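Local coordinates for protein PelA (PDB 5TCB) that probably modifies polysaccharide, with a likely deacetylase activity in the full-length protein, of which this is the GH114-family glycoside hydrolase domain, at residues A247-L252 / P259-P264. Numbering follows the deposited sequence.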
# COMPACT_ATOMS: atom_id res chain seq x y z
N ALA A 247 -0.20 -22.69 4.05
CA ALA A 247 -1.38 -22.98 4.86
C ALA A 247 -2.09 -21.70 5.25
O ALA A 247 -3.33 -21.64 5.28
CB ALA A 247 -0.98 -23.76 6.10
N LEU A 248 -1.33 -20.66 5.56
CA LEU A 248 -1.93 -19.40 5.97
C LEU A 248 -2.64 -18.72 4.80
O LEU A 248 -3.74 -18.16 4.97
CB LEU A 248 -0.87 -18.47 6.57
CG LEU A 248 -1.38 -17.07 6.88
CD1 LEU A 248 -2.54 -17.06 7.87
CD2 LEU A 248 -0.23 -16.23 7.39
N ALA A 249 -2.06 -18.78 3.60
CA ALA A 249 -2.77 -18.29 2.44
C ALA A 249 -4.11 -19.00 2.27
O ALA A 249 -5.12 -18.36 1.96
CB ALA A 249 -1.89 -18.46 1.20
N ALA A 250 -4.14 -20.32 2.45
CA ALA A 250 -5.41 -21.04 2.35
C ALA A 250 -6.38 -20.60 3.44
O ALA A 250 -7.57 -20.39 3.18
CB ALA A 250 -5.17 -22.55 2.44
N ARG A 251 -5.87 -20.40 4.65
CA ARG A 251 -6.71 -19.93 5.74
C ARG A 251 -7.33 -18.58 5.41
O ARG A 251 -8.54 -18.36 5.57
CB ARG A 251 -5.85 -19.88 7.00
CG ARG A 251 -6.58 -19.70 8.28
CD ARG A 251 -5.59 -19.72 9.42
NE ARG A 251 -6.15 -19.10 10.61
CZ ARG A 251 -5.42 -18.58 11.60
NH1 ARG A 251 -4.10 -18.58 11.54
NH2 ARG A 251 -6.04 -18.03 12.64
N LEU A 252 -6.51 -17.66 4.90
CA LEU A 252 -6.98 -16.31 4.61
C LEU A 252 -8.02 -16.31 3.48
O LEU A 252 -9.01 -15.58 3.54
CB LEU A 252 -5.78 -15.41 4.27
CG LEU A 252 -4.91 -15.10 5.51
CD1 LEU A 252 -3.53 -14.58 5.11
CD2 LEU A 252 -5.60 -14.10 6.41
N PRO A 259 -4.84 -13.12 -0.22
CA PRO A 259 -3.63 -12.94 0.58
C PRO A 259 -2.34 -12.84 -0.21
O PRO A 259 -2.23 -13.36 -1.32
CB PRO A 259 -3.60 -14.21 1.42
CG PRO A 259 -4.14 -15.25 0.48
CD PRO A 259 -5.20 -14.55 -0.35
N PHE A 260 -1.34 -12.21 0.40
CA PHE A 260 0.05 -12.37 0.01
C PHE A 260 0.84 -12.51 1.29
O PHE A 260 0.76 -11.64 2.16
CB PHE A 260 0.56 -11.19 -0.80
CG PHE A 260 1.97 -11.37 -1.36
CD1 PHE A 260 2.26 -12.41 -2.24
CD2 PHE A 260 2.97 -10.45 -1.06
CE1 PHE A 260 3.53 -12.56 -2.78
CE2 PHE A 260 4.24 -10.60 -1.60
CZ PHE A 260 4.53 -11.63 -2.47
N VAL A 261 1.58 -13.61 1.41
CA VAL A 261 2.32 -13.91 2.63
C VAL A 261 3.79 -13.86 2.27
O VAL A 261 4.28 -14.69 1.50
CB VAL A 261 1.93 -15.27 3.21
CG1 VAL A 261 2.60 -15.46 4.57
CG2 VAL A 261 0.38 -15.40 3.29
N SER A 262 4.50 -12.87 2.80
CA SER A 262 5.85 -12.59 2.32
C SER A 262 6.70 -12.07 3.48
O SER A 262 6.39 -12.30 4.65
CB SER A 262 5.77 -11.63 1.12
OG SER A 262 7.01 -11.55 0.47
N THR A 263 7.80 -11.42 3.15
CA THR A 263 8.75 -10.83 4.09
C THR A 263 8.54 -9.33 4.17
O THR A 263 8.04 -8.71 3.22
CB THR A 263 10.19 -11.09 3.63
OG1 THR A 263 10.37 -10.48 2.34
CG2 THR A 263 10.48 -12.59 3.55
N PRO A 264 8.96 -8.70 5.27
CA PRO A 264 8.72 -7.25 5.42
C PRO A 264 9.46 -6.38 4.41
O PRO A 264 9.03 -5.24 4.17
CB PRO A 264 9.20 -6.97 6.84
CG PRO A 264 10.20 -8.07 7.14
CD PRO A 264 9.64 -9.27 6.44
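P259 and V261 of strand 259-262 pack against L248, A249 and L252 on one side of helix 247-252, and no hydrogen bond joins the two segments. The closer packing is at the proline. L252 lies alongside its ring, the two side chains running past each other in opposite directions: L252 CD1 comes within 3.7 Å of P259 CB, and L252 CB sits 3.8 Å from that same carbon. The outer corner of the ring reaches the helix backbone one turn earlier, where P259 CG is 3.6 Å from the carbonyl A249 O and 4.0 Å from A249 CB. The small side chain of A249 is consistent with the close approach here; the CA atoms of A249 and P259 are 5.7 Å apart.

V261 makes the second, looser set of apolar contacts, and its two methyls divide the work. CG1, anti to the backbone N (chi1 -173°), meets L248 CD2 at 4.1 Å, the leucine crossing it at a slant. CG2 turns to A249, 4.3 Å from A249 CB, and also touches the end of L252. L248 starts out past the strand rather than at it, with CG anti to the backbone N (chi1 173°), and its CD2 end draws nearer to the valine.

Between P259 and V261, F260 faces away from the helix, onto strand 27-30, while its backbone pairs with A233 and D235. L248 and L252 also touch strand 231-236, so the helix bridges two neighbouring strands. The axes of helix 247-252 and strand 259-262 approach to 8.2 Å and run nearly antiparallel, at 157°. This is the second half of a right-handed beta-alpha-beta crossover, strand 231-236, helix 242-254, strand 258-262, the last such unit of a (beta/alpha)8 TIM-barrel-like fold, as expected for a GH114 glycoside hydrolase domain.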